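Local atomic coordinates of KaiC-like domain-containing protein (PDB entry 3BS4), a protein that is of unknown function but probably has the RecA-like fold of KaiC-type domains and binds an unidentified peptide across its central sheet. Residues Ser21-His26 and Ala205-Lys210; Lys47-Val52 and Asn81-Ile86; Val52-Ile57 and Phe144-Ser149; Glu140-Ala145 and Arg182-Trp187. All coordinates share one frame; numbering follows the deposited sequence.

Contact 1. Residues Ser21-His26 and Ala205-Lys210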
loop_
_atom_site.group_PDB
_atom_site.type_symbol
_atom_site.label_atom_id
_atom_site.label_comp_id
_atom_site.label_asym_id
_atom_site.label_seq_id
_atom_site.Cartn_x
_atom_site.Cartn_y
_atom_site.Cartn_z
ATOM N N SER A 21 -9.413 -6.500 4.378
ATOM C CA SER A 21 -9.905 -5.410 3.570
ATOM C C SER A 21 -8.817 -4.875 2.647
ATOM O O SER A 21 -7.626 -5.067 2.904
ATOM C CB SER A 21 -10.401 -4.291 4.478
ATOM O OG SER A 21 -11.567 -4.731 5.177
ATOM N N LEU A 22 -9.261 -4.196 1.588
ATOM C CA LEU A 22 -8.392 -3.376 0.757
ATOM C C LEU A 22 -8.713 -1.928 1.098
ATOM O O LEU A 22 -9.880 -1.517 1.056
ATOM C CB LEU A 22 -8.665 -3.630 -0.729
ATOM C CG LEU A 22 -7.951 -2.736 -1.749
ATOM C CD1 LEU A 22 -6.413 -2.796 -1.619
ATOM C CD2 LEU A 22 -8.407 -3.150 -3.133
ATOM N N ILE A 23 -7.668 -1.171 1.446
ATOM C CA ILE A 23 -7.780 0.242 1.803
ATOM C C ILE A 23 -7.074 1.059 0.734
ATOM O O ILE A 23 -5.901 0.845 0.455
ATOM C CB ILE A 23 -7.079 0.539 3.152
ATOM C CG1 ILE A 23 -7.753 -0.214 4.301
ATOM C CG2 ILE A 23 -7.083 2.036 3.462
ATOM C CD1 ILE A 23 -7.161 -1.588 4.557
ATOM N N LEU A 24 -7.785 2.025 0.171
ATOM C CA LEU A 24 -7.168 2.998 -0.728
ATOM C C LEU A 24 -6.895 4.286 0.009
ATOM O O LEU A 24 -7.805 4.879 0.580
ATOM C CB LEU A 24 -8.086 3.291 -1.920
ATOM C CG LEU A 24 -7.554 4.338 -2.905
ATOM C CD1 LEU A 24 -6.285 3.845 -3.684
ATOM C CD2 LEU A 24 -8.673 4.704 -3.877
ATOM N N ILE A 25 -5.639 4.739 -0.019
ATOM C CA ILE A 25 -5.288 6.081 0.437
ATOM C C ILE A 25 -5.119 6.888 -0.849
ATOM O O ILE A 25 -4.169 6.675 -1.624
ATOM C CB ILE A 25 -3.956 6.116 1.248
ATOM C CG1 ILE A 25 -4.021 5.185 2.473
ATOM C CG2 ILE A 25 -3.655 7.557 1.637
ATOM C CD1 ILE A 25 -5.190 5.408 3.376
ATOM N N HIS A 26 -6.065 7.785 -1.098
ATOM C CA HIS A 26 -6.005 8.657 -2.264
ATOM C C HIS A 26 -5.423 10.003 -1.853
ATOM O O HIS A 26 -6.125 10.833 -1.232
ATOM C CB HIS A 26 -7.382 8.816 -2.883
ATOM C CG HIS A 26 -7.399 9.719 -4.084
ATOM N ND1 HIS A 26 -8.553 10.312 -4.553
ATOM C CD2 HIS A 26 -6.398 10.139 -4.900
ATOM C CE1 HIS A 26 -8.262 11.060 -5.602
ATOM N NE2 HIS A 26 -6.963 10.968 -5.838
ATOM N N ALA A 205 -11.740 -0.954 -3.752
ATOM C CA ALA A 205 -11.380 -0.790 -2.335
ATOM C C ALA A 205 -12.572 -0.926 -1.379
ATOM O O ALA A 205 -13.689 -0.497 -1.703
ATOM C CB ALA A 205 -10.697 0.547 -2.123
ATOM N N ASP A 206 -12.325 -1.491 -0.200
ATOM C CA ASP A 206 -13.356 -1.536 0.843
ATOM C C ASP A 206 -13.427 -0.228 1.613
ATOM O O ASP A 206 -14.515 0.206 2.040
ATOM C CB ASP A 206 -13.106 -2.700 1.795
ATOM C CG ASP A 206 -13.071 -4.023 1.072
ATOM O OD1 ASP A 206 -14.122 -4.433 0.504
ATOM O OD2 ASP A 206 -11.986 -4.646 1.042
ATOM N N TYR A 207 -12.259 0.388 1.815
ATOM C CA TYR A 207 -12.172 1.698 2.451
ATOM C C TYR A 207 -11.497 2.652 1.487
ATOM O O TYR A 207 -10.558 2.256 0.823
ATOM C CB TYR A 207 -11.302 1.657 3.711
ATOM C CG TYR A 207 -11.813 0.781 4.826
ATOM C CD1 TYR A 207 -12.434 1.339 5.949
ATOM C CD2 TYR A 207 -11.620 -0.599 4.791
ATOM C CE1 TYR A 207 -12.888 0.512 6.994
ATOM C CE2 TYR A 207 -12.065 -1.420 5.819
ATOM C CZ TYR A 207 -12.694 -0.860 6.910
ATOM O OH TYR A 207 -13.133 -1.710 7.929
ATOM N N VAL A 208 -11.976 3.894 1.427
ATOM C CA VAL A 208 -11.259 4.928 0.682
ATOM C C VAL A 208 -11.120 6.136 1.588
ATOM O O VAL A 208 -12.133 6.699 2.042
ATOM C CB VAL A 208 -11.999 5.370 -0.592
ATOM C CG1 VAL A 208 -11.209 6.502 -1.276
ATOM C CG2 VAL A 208 -12.211 4.185 -1.543
ATOM N N LEU A 209 -9.871 6.527 1.836
ATOM C CA LEU A 209 -9.533 7.767 2.545
ATOM C C LEU A 209 -8.851 8.694 1.562
ATOM O O LEU A 209 -7.893 8.288 0.902
ATOM C CB LEU A 209 -8.577 7.485 3.709
ATOM C CG LEU A 209 -9.008 6.423 4.734
ATOM C CD1 LEU A 209 -8.013 6.357 5.909
ATOM C CD2 LEU A 209 -10.419 6.641 5.225
ATOM N N LYS A 210 -9.326 9.931 1.478
ATOM C CA LYS A 210 -8.760 10.899 0.528
ATOM C C LYS A 210 -8.124 12.022 1.320
ATOM O O LYS A 210 -8.751 12.562 2.226
ATOM C CB LYS A 210 -9.848 11.479 -0.369
ATOM C CG LYS A 210 -9.323 12.499 -1.359
ATOM C CD LYS A 210 -10.350 12.769 -2.433
ATOM C CE LYS A 210 -11.257 13.912 -2.072
ATOM N NZ LYS A 210 -12.132 14.267 -3.248
#

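Contact 2. Residues Lys47-Val52 and Asn81-Ile86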
loop_
_atom_site.group_PDB
_atom_site.type_symbol
_atom_site.label_atom_id
_atom_site.label_comp_id
_atom_site.label_asym_id
_atom_site.label_seq_id
_atom_site.Cartn_x
_atom_site.Cartn_y
_atom_site.Cartn_z
ATOM N N LYS A 47 7.141 -2.252 12.912
ATOM C CA LYS A 47 7.724 -2.141 14.265
ATOM C C LYS A 47 6.983 -3.003 15.274
ATOM O O LYS A 47 7.532 -3.323 16.336
ATOM C CB LYS A 47 7.749 -0.686 14.746
ATOM C CG LYS A 47 8.834 0.127 14.135
ATOM C CD LYS A 47 8.634 1.590 14.502
ATOM C CE LYS A 47 9.736 2.449 13.973
ATOM N NZ LYS A 47 9.445 3.886 14.253
ATOM N N SER A 48 5.750 -3.380 14.947
ATOM C CA SER A 48 4.939 -4.246 15.797
ATOM C C SER A 48 5.094 -5.731 15.437
ATOM O O SER A 48 4.273 -6.569 15.830
ATOM C CB SER A 48 3.472 -3.817 15.736
ATOM O OG SER A 48 3.324 -2.506 16.239
ATOM N N ASP A 49 6.143 -6.043 14.680
ATOM C CA ASP A 49 6.529 -7.419 14.323
ATOM C C ASP A 49 5.499 -8.177 13.480
ATOM O O ASP A 49 5.288 -9.367 13.669
ATOM C CB ASP A 49 6.904 -8.231 15.582
ATOM C CG ASP A 49 7.734 -9.468 15.264
ATOM O OD1 ASP A 49 8.706 -9.361 14.486
ATOM O OD2 ASP A 49 7.426 -10.549 15.813
ATOM N N ASN A 50 4.845 -7.480 12.554
ATOM C CA ASN A 50 3.953 -8.144 11.608
ATOM C C ASN A 50 4.703 -8.464 10.333
ATOM O O ASN A 50 5.842 -8.043 10.173
ATOM C CB ASN A 50 2.751 -7.236 11.319
ATOM C CG ASN A 50 1.860 -7.100 12.522
ATOM O OD1 ASN A 50 1.225 -8.063 12.933
ATOM N ND2 ASN A 50 1.828 -5.906 13.115
ATOM N N LEU A 51 4.072 -9.221 9.441
ATOM C CA LEU A 51 4.666 -9.491 8.138
ATOM C C LEU A 51 4.164 -8.456 7.143
ATOM O O LEU A 51 2.990 -8.113 7.170
ATOM C CB LEU A 51 4.292 -10.883 7.663
ATOM C CG LEU A 51 4.718 -12.029 8.598
ATOM C CD1 LEU A 51 4.269 -13.334 7.987
ATOM C CD2 LEU A 51 6.216 -12.022 8.886
ATOM N N VAL A 52 5.056 -7.958 6.296
ATOM C CA VAL A 52 4.675 -6.905 5.356
ATOM C C VAL A 52 5.234 -7.250 3.999
ATOM O O VAL A 52 6.408 -7.598 3.885
ATOM C CB VAL A 52 5.203 -5.544 5.839
ATOM C CG1 VAL A 52 4.978 -4.455 4.775
ATOM C CG2 VAL A 52 4.532 -5.153 7.173
ATOM N N ASN A 81 15.668 -10.493 8.218
ATOM C CA ASN A 81 14.969 -11.243 9.254
ATOM C C ASN A 81 13.601 -11.747 8.808
ATOM O O ASN A 81 12.812 -12.204 9.627
ATOM C CB ASN A 81 14.897 -10.428 10.554
ATOM C CG ASN A 81 16.261 -10.345 11.264
ATOM O OD1 ASN A 81 16.658 -11.279 11.962
ATOM N ND2 ASN A 81 16.986 -9.245 11.060
ATOM N N HIS A 82 13.341 -11.658 7.505
ATOM C CA HIS A 82 12.172 -12.289 6.868
ATOM C C HIS A 82 10.830 -11.679 7.262
ATOM O O HIS A 82 9.797 -12.318 7.091
ATOM C CB HIS A 82 12.175 -13.816 7.117
ATOM C CG HIS A 82 13.283 -14.523 6.403
ATOM N ND1 HIS A 82 14.297 -15.179 7.066
ATOM C CD2 HIS A 82 13.557 -14.641 5.084
ATOM C CE1 HIS A 82 15.142 -15.682 6.184
ATOM N NE2 HIS A 82 14.713 -15.376 4.973
ATOM N N ARG A 83 10.850 -10.458 7.792
ATOM C CA ARG A 83 9.613 -9.774 8.176
ATOM C C ARG A 83 9.022 -9.006 7.005
ATOM O O ARG A 83 7.800 -8.864 6.902
ATOM C CB ARG A 83 9.864 -8.789 9.319
ATOM C CG ARG A 83 10.398 -9.456 10.598
ATOM C CD ARG A 83 9.448 -10.549 11.070
ATOM N NE ARG A 83 9.665 -10.873 12.488
ATOM C CZ ARG A 83 10.588 -11.720 12.947
ATOM N NH1 ARG A 83 11.411 -12.357 12.119
ATOM N NH2 ARG A 83 10.684 -11.930 14.250
ATOM N N LEU A 84 9.905 -8.489 6.161
ATOM C CA LEU A 84 9.510 -7.660 5.021
ATOM C C LEU A 84 9.898 -8.350 3.710
ATOM O O LEU A 84 11.020 -8.860 3.588
ATOM C CB LEU A 84 10.206 -6.307 5.139
ATOM C CG LEU A 84 10.064 -5.300 3.996
ATOM C CD1 LEU A 84 8.589 -4.916 3.804
ATOM C CD2 LEU A 84 10.952 -4.086 4.254
ATOM N N ALA A 85 8.970 -8.373 2.751
ATOM C CA ALA A 85 9.261 -8.832 1.385
ATOM C C ALA A 85 8.983 -7.663 0.456
ATOM O O ALA A 85 7.982 -6.979 0.629
ATOM C CB ALA A 85 8.391 -10.008 1.013
ATOM N N ILE A 86 9.874 -7.432 -0.505
ATOM C CA ILE A 86 9.673 -6.341 -1.463
ATOM C C ILE A 86 9.686 -6.907 -2.860
ATOM O O ILE A 86 10.608 -7.649 -3.223
ATOM C CB ILE A 86 10.750 -5.229 -1.347
ATOM C CG1 ILE A 86 10.717 -4.601 0.053
ATOM C CG2 ILE A 86 10.532 -4.157 -2.426
ATOM C CD1 ILE A 86 11.792 -3.556 0.328
#

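Contact 3. Residues Val52-Ile57 and Phe144-Ser149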
loop_
_atom_site.group_PDB
_atom_site.type_symbol
_atom_site.label_atom_id
_atom_site.label_comp_id
_atom_site.label_asym_id
_atom_site.label_seq_id
_atom_site.Cartn_x
_atom_site.Cartn_y
_atom_site.Cartn_z
ATOM N N VAL A 52 5.056 -7.958 6.296
ATOM C CA VAL A 52 4.675 -6.905 5.356
ATOM C C VAL A 52 5.234 -7.250 3.999
ATOM O O VAL A 52 6.408 -7.598 3.885
ATOM C CB VAL A 52 5.203 -5.544 5.839
ATOM C CG1 VAL A 52 4.978 -4.455 4.775
ATOM C CG2 VAL A 52 4.532 -5.153 7.173
ATOM N N GLY A 53 4.391 -7.166 2.974
ATOM C CA GLY A 53 4.853 -7.285 1.598
ATOM C C GLY A 53 4.632 -5.925 0.963
ATOM O O GLY A 53 3.573 -5.330 1.171
ATOM N N MET A 54 5.628 -5.430 0.234
ATOM C CA MET A 54 5.510 -4.141 -0.460
ATOM C C MET A 54 5.656 -4.346 -1.961
ATOM O O MET A 54 6.617 -4.979 -2.416
ATOM C CB MET A 54 6.610 -3.187 0.014
ATOM C CG MET A 54 6.515 -1.786 -0.572
ATOM S SD MET A 54 7.977 -0.815 -0.114
ATOM C CE MET A 54 8.090 -1.317 1.636
ATOM N N PHE A 55 4.717 -3.787 -2.724
ATOM C CA PHE A 55 4.879 -3.695 -4.179
ATOM C C PHE A 55 5.411 -2.309 -4.441
ATOM O O PHE A 55 4.679 -1.321 -4.356
ATOM C CB PHE A 55 3.537 -3.948 -4.873
ATOM C CG PHE A 55 2.959 -5.284 -4.509
ATOM C CD1 PHE A 55 3.343 -6.427 -5.215
ATOM C CD2 PHE A 55 2.130 -5.408 -3.408
ATOM C CE1 PHE A 55 2.837 -7.682 -4.859
ATOM C CE2 PHE A 55 1.630 -6.650 -3.030
ATOM C CZ PHE A 55 1.988 -7.791 -3.767
ATOM N N SER A 56 6.716 -2.238 -4.695
ATOM C CA SER A 56 7.394 -0.947 -4.781
ATOM C C SER A 56 7.430 -0.523 -6.234
ATOM O O SER A 56 8.338 -0.881 -6.967
ATOM C CB SER A 56 8.794 -1.067 -4.193
ATOM O OG SER A 56 9.386 0.210 -4.134
ATOM N N ILE A 57 6.378 0.193 -6.642
ATOM C CA ILE A 57 6.075 0.453 -8.046
ATOM C C ILE A 57 6.665 1.783 -8.512
ATOM O O ILE A 57 7.186 1.881 -9.627
ATOM C CB ILE A 57 4.529 0.492 -8.239
ATOM C CG1 ILE A 57 3.888 -0.876 -7.883
ATOM C CG2 ILE A 57 4.134 0.941 -9.662
ATOM C CD1 ILE A 57 2.462 -0.770 -7.327
ATOM N N PHE A 144 1.356 -3.440 0.949
ATOM C CA PHE A 144 1.334 -2.016 0.578
ATOM C C PHE A 144 1.735 -1.885 -0.866
ATOM O O PHE A 144 2.772 -2.441 -1.243
ATOM C CB PHE A 144 2.319 -1.231 1.445
ATOM C CG PHE A 144 1.915 -1.168 2.894
ATOM C CD1 PHE A 144 1.254 -0.053 3.388
ATOM C CD2 PHE A 144 2.167 -2.237 3.759
ATOM C CE1 PHE A 144 0.845 0.011 4.718
ATOM C CE2 PHE A 144 1.758 -2.182 5.106
ATOM C CZ PHE A 144 1.100 -1.056 5.581
ATOM N N ALA A 145 0.934 -1.189 -1.680
ATOM C CA ALA A 145 1.318 -0.922 -3.087
ATOM C C ALA A 145 1.570 0.575 -3.270
ATOM O O ALA A 145 0.627 1.381 -3.183
ATOM C CB ALA A 145 0.218 -1.398 -4.057
ATOM N N ILE A 146 2.846 0.909 -3.508
ATOM C CA ILE A 146 3.297 2.290 -3.525
ATOM C C ILE A 146 3.946 2.594 -4.878
ATOM O O ILE A 146 5.112 2.277 -5.104
ATOM C CB ILE A 146 4.297 2.594 -2.382
ATOM C CG1 ILE A 146 3.762 2.090 -1.028
ATOM C CG2 ILE A 146 4.598 4.090 -2.340
ATOM C CD1 ILE A 146 4.784 2.073 0.100
ATOM N N SER A 147 3.186 3.170 -5.810
ATOM C CA SER A 147 1.774 3.490 -5.709
ATOM C C SER A 147 1.048 3.121 -6.974
ATOM O O SER A 147 1.687 2.875 -8.011
ATOM C CB SER A 147 1.655 5.034 -5.701
ATOM O OG SER A 147 2.369 5.582 -4.597
ATOM N N MET A 148 -0.264 2.949 -6.913
ATOM C CA MET A 148 -0.971 2.138 -7.884
ATOM C C MET A 148 -1.051 3.153 -9.074
ATOM O O MET A 148 -1.147 2.779 -10.254
ATOM C CB MET A 148 -2.390 1.845 -7.411
ATOM C CG MET A 148 -2.461 0.708 -6.388
ATOM S SD MET A 148 -1.910 -0.892 -7.052
ATOM C CE MET A 148 -3.289 -1.187 -8.213
ATOM N N SER A 149 -0.982 4.457 -8.768
ATOM C CA SER A 149 -0.944 5.503 -9.800
ATOM C C SER A 149 0.304 5.395 -10.692
ATOM O O SER A 149 0.317 5.887 -11.830
ATOM C CB SER A 149 -1.056 6.908 -9.145
ATOM O OG SER A 149 -0.149 7.028 -8.052
HETATM O O HOH W 1 7.905 2.587 -4.631
#

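Contact 4. Residues Glu140-Ala145 and Arg182-Trp187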
loop_
_atom_site.group_PDB
_atom_site.type_symbol
_atom_site.label_atom_id
_atom_site.label_comp_id
_atom_site.label_asym_id
_atom_site.label_seq_id
_atom_site.Cartn_x
_atom_site.Cartn_y
_atom_site.Cartn_z
ATOM N N GLU A 140 0.031 -10.683 11.848
ATOM C CA GLU A 140 -0.817 -10.293 10.734
ATOM C C GLU A 140 0.051 -10.028 9.505
ATOM O O GLU A 140 1.213 -9.640 9.631
ATOM C CB GLU A 140 -1.644 -9.055 11.090
ATOM C CG GLU A 140 -2.781 -9.333 12.064
ATOM C CD GLU A 140 -3.832 -10.285 11.518
ATOM O OE1 GLU A 140 -4.031 -10.358 10.280
ATOM O OE2 GLU A 140 -4.481 -10.972 12.342
ATOM N N LEU A 141 -0.528 -10.266 8.324
ATOM C CA LEU A 141 0.122 -9.958 7.051
ATOM C C LEU A 141 -0.517 -8.720 6.445
ATOM O O LEU A 141 -1.747 -8.626 6.335
ATOM C CB LEU A 141 0.007 -11.126 6.065
ATOM C CG LEU A 141 0.539 -10.916 4.641
ATOM C CD1 LEU A 141 2.047 -10.626 4.613
ATOM C CD2 LEU A 141 0.189 -12.120 3.754
ATOM N N TYR A 142 0.329 -7.774 6.068
ATOM C CA TYR A 142 -0.146 -6.556 5.414
ATOM C C TYR A 142 0.548 -6.420 4.084
ATOM O O TYR A 142 1.708 -6.791 3.966
ATOM C CB TYR A 142 0.188 -5.332 6.259
ATOM C CG TYR A 142 -0.554 -5.312 7.561
ATOM C CD1 TYR A 142 -1.857 -4.824 7.628
ATOM C CD2 TYR A 142 0.040 -5.794 8.737
ATOM C CE1 TYR A 142 -2.559 -4.807 8.847
ATOM C CE2 TYR A 142 -0.655 -5.788 9.938
ATOM C CZ TYR A 142 -1.941 -5.292 9.993
ATOM O OH TYR A 142 -2.620 -5.265 11.196
ATOM N N GLY A 143 -0.155 -5.874 3.091
ATOM C CA GLY A 143 0.479 -5.502 1.820
ATOM C C GLY A 143 0.349 -4.011 1.605
ATOM O O GLY A 143 -0.628 -3.383 2.056
ATOM N N PHE A 144 1.356 -3.440 0.949
ATOM C CA PHE A 144 1.334 -2.016 0.578
ATOM C C PHE A 144 1.735 -1.885 -0.866
ATOM O O PHE A 144 2.772 -2.441 -1.243
ATOM C CB PHE A 144 2.319 -1.231 1.445
ATOM C CG PHE A 144 1.915 -1.168 2.894
ATOM C CD1 PHE A 144 1.254 -0.053 3.388
ATOM C CD2 PHE A 144 2.167 -2.237 3.759
ATOM C CE1 PHE A 144 0.845 0.011 4.718
ATOM C CE2 PHE A 144 1.758 -2.182 5.106
ATOM C CZ PHE A 144 1.100 -1.056 5.581
ATOM N N ALA A 145 0.934 -1.189 -1.680
ATOM C CA ALA A 145 1.318 -0.922 -3.087
ATOM C C ALA A 145 1.570 0.575 -3.270
ATOM O O ALA A 145 0.627 1.381 -3.183
ATOM C CB ALA A 145 0.218 -1.398 -4.057
ATOM N N ARG A 182 -4.294 -14.854 3.762
ATOM C CA ARG A 182 -4.436 -13.639 2.974
ATOM C C ARG A 182 -4.058 -12.431 3.831
ATOM O O ARG A 182 -4.008 -12.502 5.071
ATOM C CB ARG A 182 -5.875 -13.507 2.450
ATOM C CG ARG A 182 -6.173 -14.304 1.163
ATOM C CD ARG A 182 -7.617 -14.040 0.684
ATOM N NE ARG A 182 -7.944 -14.560 -0.652
ATOM C CZ ARG A 182 -7.954 -13.829 -1.770
ATOM N NH1 ARG A 182 -7.628 -12.536 -1.739
ATOM N NH2 ARG A 182 -8.281 -14.387 -2.938
ATOM N N GLY A 183 -3.790 -11.313 3.176
ATOM C CA GLY A 183 -3.402 -10.115 3.916
ATOM C C GLY A 183 -4.464 -9.035 3.933
ATOM O O GLY A 183 -5.550 -9.186 3.348
ATOM N N THR A 184 -4.134 -7.961 4.637
ATOM C CA THR A 184 -4.904 -6.722 4.633
ATOM C C THR A 184 -4.015 -5.757 3.866
ATOM O O THR A 184 -2.822 -5.637 4.160
ATOM C CB THR A 184 -5.176 -6.264 6.064
ATOM O OG1 THR A 184 -5.895 -7.317 6.737
ATOM C CG2 THR A 184 -6.023 -4.981 6.095
ATOM N N ASN A 185 -4.598 -5.070 2.882
ATOM C CA ASN A 185 -3.808 -4.384 1.857
ATOM C C ASN A 185 -4.096 -2.913 1.794
ATOM O O ASN A 185 -5.247 -2.503 1.898
ATOM C CB ASN A 185 -4.080 -5.025 0.495
ATOM C CG ASN A 185 -3.473 -6.411 0.408
ATOM O OD1 ASN A 185 -2.262 -6.545 0.239
ATOM N ND2 ASN A 185 -4.296 -7.436 0.570
ATOM N N PHE A 186 -3.035 -2.133 1.609
ATOM C CA PHE A 186 -3.142 -0.684 1.424
ATOM C C PHE A 186 -2.614 -0.315 0.067
ATOM O O PHE A 186 -1.497 -0.668 -0.281
ATOM C CB PHE A 186 -2.323 0.055 2.478
ATOM C CG PHE A 186 -2.832 -0.119 3.873
ATOM C CD1 PHE A 186 -3.614 0.863 4.461
ATOM C CD2 PHE A 186 -2.499 -1.254 4.604
ATOM C CE1 PHE A 186 -4.079 0.717 5.782
ATOM C CE2 PHE A 186 -2.980 -1.416 5.926
ATOM C CZ PHE A 186 -3.766 -0.413 6.500
ATOM N N TRP A 187 -3.425 0.408 -0.692
ATOM C CA TRP A 187 -3.002 0.947 -1.980
ATOM C C TRP A 187 -2.843 2.445 -1.831
ATOM O O TRP A 187 -3.712 3.099 -1.266
ATOM C CB TRP A 187 -4.096 0.721 -3.033
ATOM C CG TRP A 187 -4.143 -0.667 -3.550
ATOM C CD1 TRP A 187 -3.307 -1.701 -3.200
ATOM C CD2 TRP A 187 -5.016 -1.177 -4.562
ATOM N NE1 TRP A 187 -3.622 -2.833 -3.927
ATOM C CE2 TRP A 187 -4.658 -2.532 -4.778
ATOM C CE3 TRP A 187 -6.079 -0.630 -5.299
ATOM C CZ2 TRP A 187 -5.336 -3.354 -5.694
ATOM C CZ3 TRP A 187 -6.753 -1.454 -6.209
ATOM C CH2 TRP A 187 -6.364 -2.792 -6.401
HETATM O O HOH W 2 -4.158 -9.009 7.804
HETATM O O HOH W 3 -3.017 -12.095 7.976
#

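Contact 1. Residues Ser21-His26 and Ala205-Lys210
Asp206 holds Leu22 by both of its backbone polar groups. Its OD2 accepts from Leu22 N at 2.8 Å through the anti lone pair, nearly straight at 170°, while Asp206 N gives a more bent bond to Leu22 O at 2.7 Å. That oxygen is gripped twice, because Tyr207 N also reaches Leu22 O, in the carbonyl plane at 3.1 Å. The carboxylate thus adds one bond just before the regular pairing of strands 22-26 and 207-210. Were an alanine here, the N-H of Leu22 would probably be left without its acceptor and the start of its strand less firmly held. Tyr207 turns the edge of its ring to Ser21, whose OG lies 3.4 Å from Tyr207 CE2; both hydroxyls bond to the backbone of Lys18. On the same face, Ile25 CD1 meets Leu209 CD1 at 3.9 Å. Across the sheet, Leu24 CB rests on Ala205 CB (3.8 Å), and Lys210 CD lies beside His26 ND1, whose bond goes to Tyr202. Helix 195-204 covers Leu24 and Val208. It links strand 184-190 to strand 207-216 across strand 22-27 between them, a beta-alpha-beta crossover consistent with a RecA-like fold.

Contact 2. Residues Lys47-Val52 and Asn81-Ile86
Arg83 presents the edge of its guanidinium to the carboxylate of Asp49, and the two planes stand 52° apart. The salt bridge centres on one oxygen: Arg83 NE reaches Asp49 OD1 at 2.7 Å on the syn side, though 29° out of the carboxylate plane, and Arg83 NH2 adds a weak, bent bond to the same oxygen. The arginine chain bends about its CB-CG bond (chi2 -56°), which keeps the head near its own loop, where NH1 bonds to Asn81 O at 2.9 Å. Its methylene part is used as well, with Arg83 CD lying 4.2 Å from Leu51 CD2, a fitting neighbour for an apolar branch. Beyond this rim the strands take over: Val52 N bonds to Arg83 O at 3.0 Å, and Ala85 N to Val52 O at 2.9 Å. Leu84 CD1 bends in against Val52 CG1 at 3.8 Å, two branched side chains crossing on the buried face. Asp49 and His82 hold matching places, each the residue of positive phi in a Schellman motif that ends a helix just before a parallel strand. The other oxygen of Asp49, OD2, pairs with Arg139. With two arginines around it, this carboxylate is likely to stay ionised, and it probably offsets the positive charge gathered at this partly exposed edge.

Contact 3. Residues Val52-Ile57 and Phe144-Ser149
In the middle of the parallel sheet, strands 52-56 and 144-146 are joined by alternating backbone bonds: Phe144 N gives to Gly53 O, Phe55 N to Phe144 O at 2.8 Å, and Ile146 N to Phe55 O at 3.0 Å. Side chains fall alternately on the two faces. On one, Val52 CG1 comes obliquely onto the Phe144 ring, 3.7 Å from Phe144 CD2, where Leu42 of helix 34-47 covers both residues. Met54 lies on the same face and passes its CG close to Phe144 O, an unbranched apolar chain that suits this buried face. On the other face, CG of Phe55 swings back beside its own nitrogen (chi1 -58°), bringing CD2 of Phe55 to 3.7 Å from Phe144 O. This ring meets Tyr119 edge to face and also an aromatic side chain of the bound peptide. The strand ends lie at the C-terminal edge of the sheet, and the peptide bond between Ile146 and Ser147 is cis; a non-proline cis peptide after a central strand is also known in RecA itself. Here the chains still hold together. Ile57 N bonds to Ile146 O at 2.9 Å, but from 44° above the carbonyl plane, and a water donates to both Ile146 O and Ser56 OG. Ile57 CG2 lies 3.5 Å from Ser147 O, while Ile57 CD1 touches Ala145 CB at 4.0 Å and approaches Met148 SD. Ile57 and Met148 both also pack on a polar side chain of the peptide.

Contact 4. Residues Glu140-Ala145 and Arg182-Trp187
Phe144 and Phe186 adopt nearly the same torsions, each CG anti to its carbonyl carbon (chi1 -67° and -66°), and their rings therefore run side by side from adjacent strands. The planes are only 7° from parallel, yet the rings are slid apart, with centroids 5.0 Å distant and little overlap; the nearest atoms are Phe144 CE1 and Phe186 CD2 at 3.6 Å. Tyr142 reaches the edge of the Phe186 ring, in its plane, with CD1 of Tyr142 4.0 Å from CE2 of Phe186, and also lies along Thr184. Leu38 of helix 34-47 covers both phenylalanines, so a serine in place of Phe144 would probably open a gap under that helix and leave the Phe186 ring freer to turn. Beneath the side chains, Phe186 N bonds to Gly143 O at 2.7 Å and Ala145 N to Phe186 O at 2.9 Å. Glycine suits position 143, because Asn185 OD1 sits 3.3 Å from Gly143 CA, where a CB would collide with it. That oxygen accepts from the backbone of the bound peptide, and Trp187 NE1 also bonds to peptide backbone, while Trp187 CD1 rests 3.6 Å from the small Ala145 CB. Near the strand starts, one water joins Glu140 OE1, Leu141 O and Thr184 OG1, and a second accepts from Leu141 N; Glu140 OE2 pairs with Lys19 and Thr184 OG1 with His20 N. The strand pair is thus two-sided: phenylalanines seal one face to a helix, while on the other the Asn185 amide oxygen and Trp187 indole N-H offer the peptide backbone an acceptor and a donor.

In the fold
From the N terminus the chain first lays down strand 22-27, half of contact 1, which closes only at 205-210 and so encloses the other three contacts. Within that long loop, contact 2 opens at 47-52 and closes at 81-86. Contact 3 starts on the same strand, sharing Val52, and closes at 144-149, so it crosses contact 2. Contact 4 begins on strand 141-146, where contact 3 ends, and closes at 182-187, in series after contact 2. Together they join neighbouring strands in the order 84-87, 51-56, 141-146 and 184-190. Strand 22-27 then pairs with 184-190, bringing contacts 4 and 1 together, while the centres of contacts 1 and 2 lie about 22 Å apart.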